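Local atomic coordinates of kojibiose phosphorylase (Gut metagenome, PDB entry 6W0P), a protein that is a kojibiose phosphorylase of glycoside hydrolase family 65, joining a beta-rich N-terminal domain to a mainly helical central catalytic domain. Residues N20-I32 with R43-L55. Residues are numbered along the deposited sequence; the frame is centred on the assembly and turned at random.
Sequences NFHPDKSMVSESI and RAFFDETYSGKQL
E30 of helix 26-32 sends its carboxylate into the loop 43-55, where OE1 takes two strong bonds. R43 NH2 comes in at 2.8 Å on the anti lone pair, a salt bridge whose oxygen lies in the guanidinium plane although the two flat groups stand 85° apart; the backbone N of L55 uses the syn lone pair of E30 OE1 at 2.9 Å. The other oxygen, OE2, accepts from a water 2.6 Å away that also ties in F46 N and Q54 OE1; both oxygens of this buried carboxylate therefore have partners. The backbones join directly as well: A44 N donates to E30 O at 2.9 Å. A bend at chi3 (68°) brings the R43 guanidinium against the helix, where NH1 donates to S31 OG, which lies well out of its plane, while NE binds L55 O. Nearer the helix start, chi1 of 158° swings S26 OG away from its own backbone N and towards the loop, where it donates to K53 O at 2.8 Å. K53 NZ reaches over to P23 O with a hydrogen bond of 2.7 Å; S26 N approaches the same oxygen from the opposite face. All this belongs to the N-terminal domain of family 65, where the short helix and the loop after strand 40-42 pack beside the large antiparallel sheet. Next to the polar network, F21, F46 and Y50 cluster: F46 CZ lies 3.5 Å from F21 CE1, over one face of the F21 ring, and Y50 OH sits at that ring's edge. Farther out, F110 and R115 of strand 109-118 touch F21, R43 NH1 also bonds T340 O, and S31 OG bonds T660 O.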
ATOM      1  N   ASN A  20     -32.165  14.168  30.124  1.00 36.70           N
ATOM      2  CA  ASN A  20     -30.936  13.932  30.930  1.00 37.68           C
ATOM      3  C   ASN A  20     -29.725  13.850  29.991  1.00 37.26           C
ATOM      4  O   ASN A  20     -29.893  13.438  28.823  1.00 35.61           O
ATOM      5  CB  ASN A  20     -31.021  12.672  31.802  1.00 37.49           C
ATOM      6  CG  ASN A  20     -32.220  12.681  32.727  1.00 38.38           C
ATOM      7  OD1 ASN A  20     -32.534  13.699  33.354  1.00 38.13           O
ATOM      8  ND2 ASN A  20     -32.889  11.541  32.825  1.00 38.50           N
ATOM      9  N   PHE A  21     -28.556  14.247  30.502  1.00 37.91           N
ATOM     10  CA  PHE A  21     -27.263  14.140  29.793  1.00 38.29           C
ATOM     11  C   PHE A  21     -26.794  12.702  29.902  1.00 38.49           C
ATOM     12  O   PHE A  21     -26.788  12.231  31.031  1.00 39.39           O
ATOM     13  CB  PHE A  21     -26.210  15.063  30.395  1.00 37.95           C
ATOM     14  CG  PHE A  21     -24.880  15.029  29.681  1.00 38.02           C
ATOM     15  CD1 PHE A  21     -24.815  15.043  28.289  1.00 37.77           C
ATOM     16  CD2 PHE A  21     -23.687  14.999  30.394  1.00 37.48           C
ATOM     17  CE1 PHE A  21     -23.590  15.014  27.638  1.00 37.15           C
ATOM     18  CE2 PHE A  21     -22.461  14.981  29.736  1.00 37.23           C
ATOM     19  CZ  PHE A  21     -22.419  15.002  28.362  1.00 37.07           C
ATOM     20  N   HIS A  22     -26.459  12.054  28.785  1.00 37.90           N
ATOM     21  CA  HIS A  22     -25.779  10.730  28.750  1.00 38.69           C
ATOM     22  C   HIS A  22     -24.311  10.935  28.392  1.00 38.59           C
ATOM     23  O   HIS A  22     -23.982  11.182  27.229  1.00 38.14           O
ATOM     24  CB  HIS A  22     -26.464   9.783  27.759  1.00 39.66           C
ATOM     25  CG  HIS A  22     -27.928   9.662  27.972  1.00 39.83           C
ATOM     26  ND1 HIS A  22     -28.792  10.724  27.755  1.00 39.93           N
ATOM     27  CD2 HIS A  22     -28.677   8.627  28.400  1.00 40.13           C
ATOM     28  CE1 HIS A  22     -30.017  10.340  28.034  1.00 39.46           C
ATOM     29  NE2 HIS A  22     -29.970   9.054  28.429  1.00 40.13           N
ATOM     30  N   PRO A  23     -23.395  10.895  29.383  1.00 39.16           N
ATOM     31  CA  PRO A  23     -21.987  11.188  29.133  1.00 39.19           C
ATOM     32  C   PRO A  23     -21.377  10.299  28.046  1.00 38.80           C
ATOM     33  O   PRO A  23     -20.614  10.814  27.267  1.00 37.66           O
ATOM     34  CB  PRO A  23     -21.319  10.941  30.497  1.00 39.68           C
ATOM     35  CG  PRO A  23     -22.425  11.204  31.498  1.00 39.94           C
ATOM     36  CD  PRO A  23     -23.675  10.691  30.817  1.00 39.92           C
ATOM     37  N   ASP A  24     -21.758   9.018  28.023  1.00 39.72           N
ATOM     38  CA  ASP A  24     -21.208   7.967  27.126  1.00 40.79           C
ATOM     39  C   ASP A  24     -21.666   8.206  25.673  1.00 39.44           C
ATOM     40  O   ASP A  24     -21.059   7.586  24.775  1.00 39.28           O
ATOM     41  CB  ASP A  24     -21.596   6.567  27.625  1.00 43.81           C
ATOM     42  CG  ASP A  24     -23.070   6.412  27.953  1.00 47.47           C
ATOM     43  OD1 ASP A  24     -23.625   7.352  28.562  1.00 51.87           O
ATOM     44  OD2 ASP A  24     -23.661   5.358  27.607  1.00 53.03           O
ATOM     45  N   LYS A  25     -22.713   9.017  25.459  1.00 37.22           N
ATOM     46  CA  LYS A  25     -23.239   9.395  24.118  1.00 36.81           C
ATOM     47  C   LYS A  25     -22.790  10.806  23.747  1.00 35.90           C
ATOM     48  O   LYS A  25     -23.322  11.318  22.795  1.00 35.86           O
ATOM     49  CB  LYS A  25     -24.764   9.349  24.100  1.00 36.64           C
ATOM     50  CG  LYS A  25     -25.363   8.024  24.544  1.00 37.13           C
ATOM     51  CD  LYS A  25     -24.835   6.860  23.768  1.00 37.37           C
ATOM     52  CE  LYS A  25     -25.517   5.569  24.163  1.00 37.86           C
ATOM     53  NZ  LYS A  25     -24.952   4.404  23.436  1.00 37.74           N
ATOM     54  N   SER A  26     -21.869  11.407  24.503  1.00 35.86           N
ATOM     55  CA  SER A  26     -21.453  12.825  24.354  1.00 35.92           C
ATOM     56  C   SER A  26     -21.176  13.116  22.868  1.00 34.49           C
ATOM     57  O   SER A  26     -21.779  14.033  22.326  1.00 33.53           O
ATOM     58  CB  SER A  26     -20.256  13.137  25.238  1.00 36.14           C
ATOM     59  OG  SER A  26     -19.543  14.275  24.765  1.00 37.55           O
ATOM     60  N   MET A  27     -20.310  12.344  22.226  1.00 33.93           N
ATOM     61  CA  MET A  27     -19.941  12.600  20.812  1.00 34.71           C
ATOM     62  C   MET A  27     -21.051  12.138  19.852  1.00 33.32           C
ATOM     63  O   MET A  27     -21.160  12.728  18.771  1.00 32.08           O
ATOM     64  CB  MET A  27     -18.602  11.936  20.475  1.00 36.40           C
ATOM     65  CG  MET A  27     -17.388  12.748  21.017  1.00 38.00           C
ATOM     66  SD  MET A  27     -15.782  11.962  20.644  1.00 39.75           S
ATOM     67  CE  MET A  27     -15.857  11.924  18.849  1.00 39.62           C
ATOM     68  N   VAL A  28     -21.873  11.158  20.242  1.00 32.92           N
ATOM     69  CA  VAL A  28     -23.020  10.669  19.420  1.00 32.92           C
ATOM     70  C   VAL A  28     -24.016  11.820  19.269  1.00 33.08           C
ATOM     71  O   VAL A  28     -24.414  12.088  18.142  1.00 32.97           O
ATOM     72  CB  VAL A  28     -23.689   9.410  20.016  1.00 32.56           C
ATOM     73  CG1 VAL A  28     -25.023   9.110  19.353  1.00 32.40           C
ATOM     74  CG2 VAL A  28     -22.776   8.202  19.924  1.00 32.32           C
ATOM     75  N   SER A  29     -24.361  12.484  20.377  1.00 33.45           N
ATOM     76  CA  SER A  29     -25.304  13.625  20.432  1.00 33.00           C
ATOM     77  C   SER A  29     -24.729  14.784  19.615  1.00 32.84           C
ATOM     78  O   SER A  29     -25.433  15.315  18.746  1.00 32.60           O
ATOM     79  CB  SER A  29     -25.609  14.000  21.863  1.00 33.52           C
ATOM     80  OG  SER A  29     -26.143  12.880  22.574  1.00 33.71           O
ATOM     81  N   GLU A  30     -23.475  15.150  19.845  1.00 32.99           N
ATOM     82  CA  GLU A  30     -22.770  16.164  19.021  1.00 32.31           C
ATOM     83  C   GLU A  30     -23.069  15.921  17.529  1.00 31.75           C
ATOM     84  O   GLU A  30     -23.308  16.910  16.788  1.00 31.84           O
ATOM     85  CB  GLU A  30     -21.255  16.105  19.238  1.00 33.09           C
ATOM     86  CG  GLU A  30     -20.770  16.650  20.570  1.00 33.71           C
ATOM     87  CD  GLU A  30     -19.251  16.663  20.738  1.00 34.54           C
ATOM     88  OE1 GLU A  30     -18.543  16.000  19.934  1.00 33.74           O
ATOM     89  OE2 GLU A  30     -18.770  17.328  21.683  1.00 35.37           O
ATOM     90  N   SER A  31     -23.004  14.668  17.068  1.00 30.33           N
ATOM     91  CA  SER A  31     -23.161  14.341  15.627  1.00 29.60           C
ATOM     92  C   SER A  31     -24.636  14.525  15.221  1.00 28.62           C
ATOM     93  O   SER A  31     -24.931  15.277  14.286  1.00 28.39           O
ATOM     94  CB  SER A  31     -22.657  12.947  15.338  1.00 29.55           C
ATOM     95  OG  SER A  31     -21.264  12.834  15.591  1.00 28.55           O
ATOM     96  N   ILE A  32     -25.527  13.920  15.987  1.00 27.85           N
ATOM     97  CA  ILE A  32     -26.977  13.795  15.679  1.00 27.75           C
ATOM     98  C   ILE A  32     -27.604  15.177  15.654  1.00 26.98           C
ATOM     99  O   ILE A  32     -28.421  15.454  14.750  1.00 26.39           O
ATOM    100  CB  ILE A  32     -27.661  12.860  16.694  1.00 27.82           C
ATOM    101  CG1 ILE A  32     -27.225  11.412  16.460  1.00 28.00           C
ATOM    102  CG2 ILE A  32     -29.175  13.037  16.651  1.00 27.89           C
ATOM    103  CD1 ILE A  32     -27.772  10.426  17.467  1.00 28.63           C
ATOM    104  N   ARG A  43     -21.124  20.890  14.758  1.00 30.02           N
ATOM    105  CA  ARG A  43     -21.465  19.797  15.691  1.00 29.52           C
ATOM    106  C   ARG A  43     -22.162  20.420  16.896  1.00 29.84           C
ATOM    107  O   ARG A  43     -21.935  21.613  17.174  1.00 30.19           O
ATOM    108  CB  ARG A  43     -20.197  19.038  16.104  1.00 29.62           C
ATOM    109  CG  ARG A  43     -19.673  18.081  15.038  1.00 29.32           C
ATOM    110  CD  ARG A  43     -18.339  17.475  15.428  1.00 29.29           C
ATOM    111  NE  ARG A  43     -18.486  16.565  16.557  1.00 29.00           N
ATOM    112  CZ  ARG A  43     -18.850  15.296  16.465  1.00 28.94           C
ATOM    113  NH1 ARG A  43     -19.132  14.742  15.299  1.00 29.18           N
ATOM    114  NH2 ARG A  43     -18.926  14.564  17.547  1.00 29.36           N
ATOM    115  N   ALA A  44     -22.916  19.609  17.633  1.00 30.27           N
ATOM    116  CA  ALA A  44     -23.703  20.038  18.806  1.00 30.77           C
ATOM    117  C   ALA A  44     -22.810  19.983  20.047  1.00 32.40           C
ATOM    118  O   ALA A  44     -23.289  19.543  21.125  1.00 32.96           O
ATOM    119  CB  ALA A  44     -24.924  19.187  18.963  1.00 30.52           C
ATOM    120  N   PHE A  45     -21.559  20.425  19.899  1.00 32.28           N
ATOM    121  CA  PHE A  45     -20.610  20.518  21.020  1.00 33.33           C
ATOM    122  C   PHE A  45     -21.183  21.571  21.966  1.00 33.81           C
ATOM    123  O   PHE A  45     -21.812  22.515  21.492  1.00 34.02           O
ATOM    124  CB  PHE A  45     -19.198  20.836  20.529  1.00 33.57           C
ATOM    125  CG  PHE A  45     -19.071  22.164  19.830  1.00 33.56           C
ATOM    126  CD1 PHE A  45     -18.887  23.328  20.557  1.00 34.43           C
ATOM    127  CD2 PHE A  45     -19.155  22.244  18.454  1.00 33.18           C
ATOM    128  CE1 PHE A  45     -18.782  24.554  19.912  1.00 34.65           C
ATOM    129  CE2 PHE A  45     -19.072  23.468  17.811  1.00 33.70           C
ATOM    130  CZ  PHE A  45     -18.879  24.620  18.538  1.00 34.14           C
ATOM    131  N   PHE A  46     -21.026  21.333  23.260  1.00 34.36           N
ATOM    132  CA  PHE A  46     -21.335  22.277  24.357  1.00 35.00           C
ATOM    133  C   PHE A  46     -20.638  23.610  24.102  1.00 35.38           C
ATOM    134  O   PHE A  46     -19.460  23.628  23.718  1.00 36.02           O
ATOM    135  CB  PHE A  46     -20.919  21.686  25.709  1.00 34.88           C
ATOM    136  CG  PHE A  46     -21.778  20.538  26.174  1.00 33.80           C
ATOM    137  CD1 PHE A  46     -22.869  20.103  25.429  1.00 33.80           C
ATOM    138  CD2 PHE A  46     -21.524  19.919  27.384  1.00 33.38           C
ATOM    139  CE1 PHE A  46     -23.679  19.068  25.880  1.00 33.28           C
ATOM    140  CE2 PHE A  46     -22.327  18.878  27.826  1.00 33.84           C
ATOM    141  CZ  PHE A  46     -23.408  18.461  27.081  1.00 33.44           C
ATOM    142  N   ASP A  47     -21.369  24.696  24.336  1.00 36.09           N
ATOM    143  CA  ASP A  47     -20.876  26.087  24.171  1.00 36.50           C
ATOM    144  C   ASP A  47     -19.815  26.333  25.243  1.00 36.07           C
ATOM    145  O   ASP A  47     -18.696  26.672  24.876  1.00 36.95           O
ATOM    146  CB  ASP A  47     -22.037  27.068  24.272  1.00 36.70           C
ATOM    147  CG  ASP A  47     -23.231  26.584  23.475  1.00 37.42           C
ATOM    148  OD1 ASP A  47     -23.361  27.025  22.325  1.00 37.87           O
ATOM    149  OD2 ASP A  47     -24.001  25.741  24.007  1.00 37.91           O
ATOM    150  N   GLU A  48     -20.167  26.109  26.503  1.00 35.57           N
ATOM    151  CA  GLU A  48     -19.286  26.334  27.678  1.00 37.16           C
ATOM    152  C   GLU A  48     -18.139  25.329  27.631  1.00 36.89           C
ATOM    153  O   GLU A  48     -18.240  24.371  26.857  1.00 36.19           O
ATOM    154  CB  GLU A  48     -20.067  26.207  28.992  1.00 37.02           C
ATOM    155  CG  GLU A  48     -20.501  24.784  29.344  1.00 36.42           C
ATOM    156  CD  GLU A  48     -21.739  24.247  28.634  1.00 35.39           C
ATOM    157  OE1 GLU A  48     -22.276  24.962  27.780  1.00 35.77           O
ATOM    158  OE2 GLU A  48     -22.154  23.112  28.929  1.00 34.36           O
ATOM    159  N   THR A  49     -17.107  25.537  28.450  1.00 38.10           N
ATOM    160  CA  THR A  49     -16.013  24.550  28.684  1.00 38.75           C
ATOM    161  C   THR A  49     -16.611  23.160  28.975  1.00 38.43           C
ATOM    162  O   THR A  49     -17.516  23.048  29.807  1.00 37.91           O
ATOM    163  CB  THR A  49     -15.093  25.037  29.810  1.00 39.71           C
ATOM    164  OG1 THR A  49     -14.461  26.225  29.335  1.00 40.25           O
ATOM    165  CG2 THR A  49     -14.056  24.018  30.229  1.00 39.46           C
ATOM    166  N   TYR A  50     -16.136  22.126  28.288  1.00 38.83           N
ATOM    167  CA  TYR A  50     -16.465  20.715  28.618  1.00 39.21           C
ATOM    168  C   TYR A  50     -15.176  19.906  28.558  1.00 39.76           C
ATOM    169  O   TYR A  50     -14.489  19.928  27.514  1.00 39.85           O
ATOM    170  CB  TYR A  50     -17.547  20.131  27.703  1.00 38.11           C
ATOM    171  CG  TYR A  50     -17.951  18.706  28.019  1.00 37.87           C
ATOM    172  CD1 TYR A  50     -18.779  18.402  29.088  1.00 37.85           C
ATOM    173  CD2 TYR A  50     -17.525  17.650  27.231  1.00 37.43           C
ATOM    174  CE1 TYR A  50     -19.177  17.102  29.359  1.00 37.06           C
ATOM    175  CE2 TYR A  50     -17.904  16.345  27.492  1.00 36.64           C
ATOM    176  CZ  TYR A  50     -18.734  16.065  28.558  1.00 36.94           C
ATOM    177  OH  TYR A  50     -19.109  14.767  28.800  1.00 36.97           O
ATOM    178  N   SER A  51     -14.852  19.257  29.673  1.00 41.20           N
ATOM    179  CA  SER A  51     -13.551  18.580  29.905  1.00 43.44           C
ATOM    180  C   SER A  51     -13.748  17.060  29.774  1.00 44.08           C
ATOM    181  O   SER A  51     -12.814  16.318  30.089  1.00 43.78           O
ATOM    182  CB  SER A  51     -12.976  18.981  31.240  1.00 42.54           C
ATOM    183  OG  SER A  51     -13.774  18.467  32.296  1.00 43.29           O
ATOM    184  N   GLY A  52     -14.931  16.616  29.335  1.00 44.81           N
ATOM    185  CA  GLY A  52     -15.179  15.216  28.941  1.00 45.36           C
ATOM    186  C   GLY A  52     -14.718  15.005  27.512  1.00 45.26           C
ATOM    187  O   GLY A  52     -14.208  15.978  26.927  1.00 46.78           O
ATOM    188  N   LYS A  53     -14.891  13.804  26.960  1.00 45.41           N
ATOM    189  CA  LYS A  53     -14.556  13.517  25.542  1.00 46.12           C
ATOM    190  C   LYS A  53     -15.535  14.310  24.657  1.00 41.32           C
ATOM    191  O   LYS A  53     -16.749  14.247  24.855  1.00 41.02           O
ATOM    192  CB  LYS A  53     -14.497  12.001  25.267  1.00 49.40           C
ATOM    193  CG  LYS A  53     -15.781  11.343  24.789  1.00 52.82           C
ATOM    194  CD  LYS A  53     -15.934   9.859  25.169  1.00 55.31           C
ATOM    195  CE  LYS A  53     -17.387   9.417  25.252  1.00 55.00           C
ATOM    196  NZ  LYS A  53     -18.125  10.192  26.282  1.00 55.83           N
ATOM    197  N   GLN A  54     -15.007  15.086  23.732  1.00 37.97           N
ATOM    198  CA  GLN A  54     -15.821  15.920  22.824  1.00 36.17           C
ATOM    199  C   GLN A  54     -15.032  16.068  21.540  1.00 35.30           C
ATOM    200  O   GLN A  54     -13.780  15.925  21.575  1.00 35.79           O
ATOM    201  CB  GLN A  54     -16.138  17.290  23.435  1.00 36.09           C
ATOM    202  CG  GLN A  54     -14.922  18.047  23.968  1.00 36.33           C
ATOM    203  CD  GLN A  54     -15.248  19.503  24.226  1.00 36.40           C
ATOM    204  OE1 GLN A  54     -16.415  19.910  24.320  1.00 36.53           O
ATOM    205  NE2 GLN A  54     -14.210  20.305  24.321  1.00 35.18           N
ATOM    206  N   LEU A  55     -15.751  16.310  20.455  1.00 33.52           N
ATOM    207  CA  LEU A  55     -15.171  16.783  19.191  1.00 32.33           C
ATOM    208  C   LEU A  55     -15.878  18.094  18.866  1.00 32.03           C
ATOM    209  O   LEU A  55     -17.011  18.065  18.382  1.00 31.09           O
ATOM    210  CB  LEU A  55     -15.352  15.741  18.089  1.00 31.43           C
ATOM    211  CG  LEU A  55     -14.729  16.137  16.749  1.00 31.88           C
ATOM    212  CD1 LEU A  55     -13.241  16.435  16.895  1.00 31.81           C
ATOM    213  CD2 LEU A  55     -14.939  15.050  15.696  1.00 31.96           C
TER
HETATM  214  O   HOH W   1     -19.403  18.759  23.746  1.00 30.46           O